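Local structure of acyl-coenzyme A oxidase 3 (5YS9) at residues W199-T209 against H239-I250. The protein oxidises acyl-CoA thioesters to (2E)-enoyl-CoA with the aid of FAD, passing electrons to oxygen to give hydrogen peroxide in peroxisomal fatty acid beta-oxidation. Numbering follows the deposited sequence.
With FAD (flavin-adenine dinucleotide), chain C.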
loop_
_atom_site.group_PDB
_atom_site.type_symbol
_atom_site.label_atom_id
_atom_site.label_comp_id
_atom_site.label_asym_id
_atom_site.label_seq_id
_atom_site.Cartn_x
_atom_site.Cartn_y
_atom_site.Cartn_z
ATOM N N TRP A 199 -7.337 -2.630 24.374
ATOM C CA TRP A 199 -6.474 -3.018 23.284
ATOM C C TRP A 199 -6.044 -1.821 22.504
ATOM O O TRP A 199 -6.799 -0.881 22.362
ATOM C CB TRP A 199 -7.181 -4.018 22.344
ATOM C CG TRP A 199 -6.173 -4.972 21.692
ATOM C CD1 TRP A 199 -5.573 -4.827 20.471
ATOM C CD2 TRP A 199 -5.602 -6.148 22.264
ATOM N NE1 TRP A 199 -4.668 -5.847 20.249
ATOM C CE2 TRP A 199 -4.690 -6.685 21.328
ATOM C CE3 TRP A 199 -5.784 -6.819 23.468
ATOM C CZ2 TRP A 199 -3.982 -7.875 21.560
ATOM C CZ3 TRP A 199 -5.053 -8.013 23.701
ATOM C CH2 TRP A 199 -4.179 -8.512 22.756
ATOM N N TRP A 200 -4.829 -1.901 21.971
ATOM C CA TRP A 200 -4.132 -0.822 21.273
ATOM C C TRP A 200 -3.891 0.455 22.098
ATOM O O TRP A 200 -3.728 1.547 21.518
ATOM C CB TRP A 200 -4.816 -0.458 19.936
ATOM C CG TRP A 200 -4.822 -1.524 18.952
ATOM C CD1 TRP A 200 -5.889 -2.040 18.315
ATOM C CD2 TRP A 200 -3.678 -2.205 18.447
ATOM N NE1 TRP A 200 -5.489 -3.045 17.454
ATOM C CE2 TRP A 200 -4.127 -3.166 17.540
ATOM C CE3 TRP A 200 -2.314 -2.107 18.690
ATOM C CZ2 TRP A 200 -3.252 -4.027 16.882
ATOM C CZ3 TRP A 200 -1.449 -2.979 18.022
ATOM C CH2 TRP A 200 -1.925 -3.913 17.150
ATOM N N ILE A 201 -3.816 0.333 23.427
ATOM C CA ILE A 201 -3.659 1.539 24.286
ATOM C C ILE A 201 -2.188 2.039 24.266
ATOM O O ILE A 201 -1.285 1.475 24.953
ATOM C CB ILE A 201 -4.116 1.310 25.759
ATOM C CG1 ILE A 201 -5.465 0.578 25.817
ATOM C CG2 ILE A 201 -4.243 2.640 26.481
ATOM C CD1 ILE A 201 -6.563 1.149 24.918
ATOM N N GLY A 202 -1.959 3.089 23.472
ATOM C CA GLY A 202 -0.644 3.727 23.382
ATOM C C GLY A 202 -0.183 4.248 24.720
ATOM O O GLY A 202 -0.940 4.905 25.406
ATOM N N GLY A 203 1.045 3.890 25.120
ATOM C CA GLY A 203 1.596 4.306 26.423
ATOM C C GLY A 203 1.340 3.351 27.576
ATOM O O GLY A 203 2.014 3.425 28.610
ATOM N N ALA A 204 0.335 2.485 27.431
ATOM C CA ALA A 204 -0.054 1.599 28.532
ATOM C C ALA A 204 0.965 0.524 28.806
ATOM O O ALA A 204 1.083 0.063 29.935
ATOM C CB ALA A 204 -1.411 0.958 28.277
ATOM N N ALA A 205 1.660 0.078 27.777
ATOM C CA ALA A 205 2.463 -1.136 27.924
ATOM C C ALA A 205 3.582 -0.839 28.893
ATOM O O ALA A 205 3.731 -1.503 29.871
ATOM C CB ALA A 205 2.989 -1.620 26.603
ATOM N N HIS A 206 4.280 0.238 28.684
ATOM C CA HIS A 206 5.435 0.562 29.498
ATOM C C HIS A 206 5.449 1.954 30.127
ATOM O O HIS A 206 6.307 2.199 30.952
ATOM C CB HIS A 206 6.706 0.426 28.649
ATOM C CG HIS A 206 7.095 -0.985 28.345
ATOM N ND1 HIS A 206 6.823 -2.038 29.195
ATOM C CD2 HIS A 206 7.802 -1.504 27.312
ATOM C CE1 HIS A 206 7.292 -3.154 28.670
ATOM N NE2 HIS A 206 7.898 -2.854 27.535
ATOM N N SER A 207 4.561 2.865 29.744
ATOM C CA SER A 207 4.750 4.276 30.125
ATOM C C SER A 207 3.781 4.813 31.139
ATOM O O SER A 207 4.175 5.567 32.028
ATOM C CB SER A 207 4.732 5.165 28.875
ATOM O OG SER A 207 5.241 4.441 27.783
ATOM N N ALA A 208 2.513 4.439 31.008
ATOM C CA ALA A 208 1.435 5.168 31.683
ATOM C C ALA A 208 1.262 4.797 33.144
ATOM O O ALA A 208 1.250 3.618 33.475
ATOM C CB ALA A 208 0.138 4.923 30.957
ATOM N N THR A 209 1.132 5.814 33.999
ATOM C CA THR A 209 0.741 5.643 35.393
ATOM C C THR A 209 -0.772 5.680 35.591
ATOM O O THR A 209 -1.286 5.083 36.558
ATOM C CB THR A 209 1.294 6.785 36.266
ATOM O OG1 THR A 209 0.797 8.037 35.799
ATOM C CG2 THR A 209 2.792 6.808 36.205
ATOM N N HIS A 239 6.565 2.207 39.455
ATOM C CA HIS A 239 6.009 1.804 38.173
ATOM C C HIS A 239 5.388 0.405 38.222
ATOM O O HIS A 239 5.119 -0.175 37.166
ATOM C CB HIS A 239 7.066 1.908 37.047
ATOM C CG HIS A 239 6.612 2.696 35.858
ATOM N ND1 HIS A 239 6.641 2.202 34.567
ATOM C CD2 HIS A 239 6.117 3.947 35.774
ATOM C CE1 HIS A 239 6.193 3.130 33.744
ATOM N NE2 HIS A 239 5.861 4.190 34.453
ATOM N N SER A 240 5.108 -0.133 39.414
ATOM C CA SER A 240 4.406 -1.440 39.516
ATOM C C SER A 240 2.909 -1.277 39.321
ATOM O O SER A 240 2.346 -0.188 39.555
ATOM C CB SER A 240 4.651 -2.125 40.852
ATOM O OG SER A 240 6.039 -2.406 41.012
ATOM N N LEU A 241 2.282 -2.372 38.901
ATOM C CA LEU A 241 0.885 -2.392 38.587
ATOM C C LEU A 241 0.073 -2.338 39.852
ATOM O O LEU A 241 0.410 -2.988 40.829
ATOM C CB LEU A 241 0.528 -3.677 37.880
ATOM C CG LEU A 241 1.234 -3.848 36.539
ATOM C CD1 LEU A 241 0.635 -5.049 35.831
ATOM C CD2 LEU A 241 1.141 -2.581 35.690
ATOM N N MET A 242 -1.017 -1.572 39.813
ATOM C CA MET A 242 -1.904 -1.440 40.942
ATOM C C MET A 242 -2.698 -2.722 41.059
ATOM O O MET A 242 -2.769 -3.502 40.123
ATOM C CB MET A 242 -2.845 -0.228 40.797
ATOM C CG MET A 242 -2.171 1.134 40.823
ATOM S SD MET A 242 -1.516 1.571 42.445
ATOM C CE MET A 242 -3.050 2.074 43.262
ATOM N N PRO A 243 -3.261 -2.958 42.239
ATOM C CA PRO A 243 -4.048 -4.160 42.424
ATOM C C PRO A 243 -5.194 -4.310 41.440
ATOM O O PRO A 243 -5.954 -3.384 41.222
ATOM C CB PRO A 243 -4.615 -4.003 43.868
ATOM C CG PRO A 243 -3.984 -2.751 44.457
ATOM C CD PRO A 243 -2.918 -2.278 43.515
ATOM N N GLY A 244 -5.342 -5.491 40.868
ATOM C CA GLY A 244 -6.460 -5.730 39.926
ATOM C C GLY A 244 -6.228 -5.262 38.502
ATOM O O GLY A 244 -7.110 -5.447 37.665
ATOM N N ILE A 245 -5.044 -4.694 38.233
ATOM C CA ILE A 245 -4.659 -4.174 36.926
ATOM C C ILE A 245 -3.705 -5.178 36.291
ATOM O O ILE A 245 -2.683 -5.516 36.877
ATOM C CB ILE A 245 -3.888 -2.843 37.037
ATOM C CG1 ILE A 245 -4.750 -1.768 37.744
ATOM C CG2 ILE A 245 -3.391 -2.371 35.651
ATOM C CD1 ILE A 245 -5.857 -1.197 36.891
ATOM N N ALA A 246 -4.072 -5.678 35.119
ATOM C CA ALA A 246 -3.187 -6.467 34.330
ATOM C C ALA A 246 -2.972 -5.696 33.037
ATOM O O ALA A 246 -3.912 -5.156 32.455
ATOM C CB ALA A 246 -3.803 -7.818 34.061
ATOM N N LEU A 247 -1.736 -5.655 32.582
ATOM C CA LEU A 247 -1.439 -5.107 31.281
ATOM C C LEU A 247 -0.092 -5.617 30.740
ATOM O O LEU A 247 0.684 -6.228 31.472
ATOM C CB LEU A 247 -1.441 -3.586 31.375
ATOM C CG LEU A 247 -0.406 -2.959 32.287
ATOM C CD1 LEU A 247 0.999 -2.953 31.709
ATOM C CD2 LEU A 247 -0.929 -1.543 32.526
ATOM N N GLY A 248 0.090 -5.467 29.438
ATOM C CA GLY A 248 1.258 -5.958 28.748
ATOM C C GLY A 248 1.482 -5.298 27.411
ATOM O O GLY A 248 0.601 -4.670 26.882
ATOM N N ASP A 249 2.668 -5.469 26.860
ATOM C CA ASP A 249 2.986 -4.958 25.550
ATOM C C ASP A 249 2.338 -5.803 24.471
ATOM O O ASP A 249 2.461 -7.006 24.455
ATOM C CB ASP A 249 4.499 -4.969 25.390
ATOM C CG ASP A 249 4.979 -4.267 24.155
ATOM O OD1 ASP A 249 4.230 -4.092 23.198
ATOM O OD2 ASP A 249 6.146 -3.895 24.148
ATOM N N ILE A 250 1.640 -5.142 23.570
ATOM C CA ILE A 250 1.020 -5.789 22.437
ATOM C C ILE A 250 2.028 -6.272 21.415
ATOM O O ILE A 250 1.760 -7.183 20.668
ATOM C CB ILE A 250 -0.108 -4.947 21.841
ATOM C CG1 ILE A 250 -1.233 -4.873 22.862
ATOM C CG2 ILE A 250 -0.599 -5.558 20.549
ATOM C CD1 ILE A 250 -2.452 -4.139 22.410
HETATM P PA FAD C . -13.896 -2.468 13.850
HETATM O O1A FAD C . -14.357 -3.747 14.436
HETATM O O2A FAD C . -14.605 -1.204 14.151
HETATM O O5B FAD C . -13.976 -2.663 12.284
HETATM C C5B FAD C . -13.245 -3.704 11.658
HETATM C C4B FAD C . -13.546 -3.763 10.175
HETATM O O4B FAD C . -14.936 -3.996 9.981
HETATM C C3B FAD C . -13.226 -2.450 9.513
HETATM O O3B FAD C . -12.663 -2.689 8.240
HETATM C C2B FAD C . -14.557 -1.801 9.291
HETATM O O2B FAD C . -14.539 -1.115 8.054
HETATM C C1B FAD C . -15.536 -2.945 9.247
HETATM N N9A FAD C . -16.796 -2.467 9.847
HETATM C C8A FAD C . -17.021 -2.172 11.133
HETATM N N7A FAD C . -18.279 -1.736 11.306
HETATM C C5A FAD C . -18.877 -1.744 10.117
HETATM C C6A FAD C . -20.206 -1.403 9.592
HETATM N N6A FAD C . -21.181 -0.954 10.400
HETATM N N1A FAD C . -20.412 -1.554 8.276
HETATM C C2A FAD C . -19.452 -1.999 7.457
HETATM N N3A FAD C . -18.230 -2.324 7.865
HETATM C C4A FAD C . -17.893 -2.222 9.156
HETATM N N1 FAD C . -7.630 3.164 20.665
HETATM C C2 FAD C . -7.607 3.856 21.813
HETATM O O2 FAD C . -8.651 4.007 22.442
HETATM N N3 FAD C . -6.510 4.402 22.312
HETATM C C4 FAD C . -5.348 4.297 21.707
HETATM O O4 FAD C . -4.350 4.806 22.200
HETATM C C4X FAD C . -5.277 3.555 20.449
HETATM N N5 FAD C . -4.129 3.412 19.799
HETATM C C5X FAD C . -4.092 2.719 18.659
HETATM C C6 FAD C . -2.881 2.590 18.027
HETATM C C7 FAD C . -2.789 1.887 16.859
HETATM C C7M FAD C . -1.450 1.780 16.193
HETATM C C8 FAD C . -4.001 1.269 16.280
HETATM C C8M FAD C . -3.927 0.502 14.997
HETATM C C9 FAD C . -5.222 1.404 16.907
HETATM C C9A FAD C . -5.313 2.108 18.084
HETATM N N10 FAD C . -6.538 2.260 18.743
HETATM C C10 FAD C . -6.525 2.973 19.945
HETATM C "C1'" FAD C . -7.769 1.652 18.241
HETATM C "C2'" FAD C . -8.412 2.316 17.038
HETATM O "O2'" FAD C . -8.994 3.534 17.470
HETATM C "C3'" FAD C . -9.479 1.374 16.482
HETATM O "O3'" FAD C . -8.787 0.251 15.967
HETATM C "C4'" FAD C . -10.395 1.886 15.370
HETATM O "O4'" FAD C . -11.013 3.124 15.693
HETATM C "C5'" FAD C . -11.538 0.925 15.142
HETATM O "O5'" FAD C . -11.042 -0.300 14.654
HETATM P P FAD C . -11.526 -1.692 15.229
HETATM O O1P FAD C . -10.310 -2.498 15.467
HETATM O O2P FAD C . -12.492 -1.440 16.325
HETATM O O3P FAD C . -12.307 -2.321 14.003
#
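With CG1 swung beside its backbone N (chi1 -67°) and the chain beyond extended, Ile250 sends CD1 over the indole of Trp199 and sets CG2 against CZ3 of Trp200. The CD1 methyl sits 3.5 Å from the centroid of the five-membered ring of Trp199, 9° off the ring normal, a CH-pi contact straight onto the face. CG2 of Ile250, the other branch, lies 3.7 Å from CZ3 of Trp200, while CD1 also packs on the backbone N of Trp200, so a beta-branched residue suits this place by serving two indoles at once. One face of Trp200 takes Trp199 CD1 and Ile250 CD1; over the opposite face, offset toward the rim, lies C8 of FAD, 3.9 Å above the ring plane. The backbone N of Gly202 then donates to FAD O4 (3.2 Å, 161°). An alanine in place of Trp199 would take away the face beneath CD1 and is likely to open a gap beside Ile250, leaving that methyl freer to turn. From the second subunit, His433 meets both indoles.

Farther along, the small methyl of Ala205 lets the two backbones approach closely, its CB 3.5 Å from CA of Asp249. The carboxylate of Asp249 turns elsewhere: OD2 forms a salt bridge with Arg82 and OD1 accepts a hydrogen bond from the N of Gly251. Leu247 brings CD1 to 3.5 Å from the carbonyl O of Ala204, an oxygen that Arg234 also binds. At the far end the His239 ring turns its edge to the loop, and NE2 gives a weak, bent bond to O of Ser207 (3.3 Å).

Within the middle domain, Ile250 thus packs on the flavin-binding corner and strand 245-249 on the loop that follows it, while the one hydrogen bond between the two segments is the weak one from His239; Ile250 probably helps to hold Trp200 against the isoalloxazine as a second-shell residue.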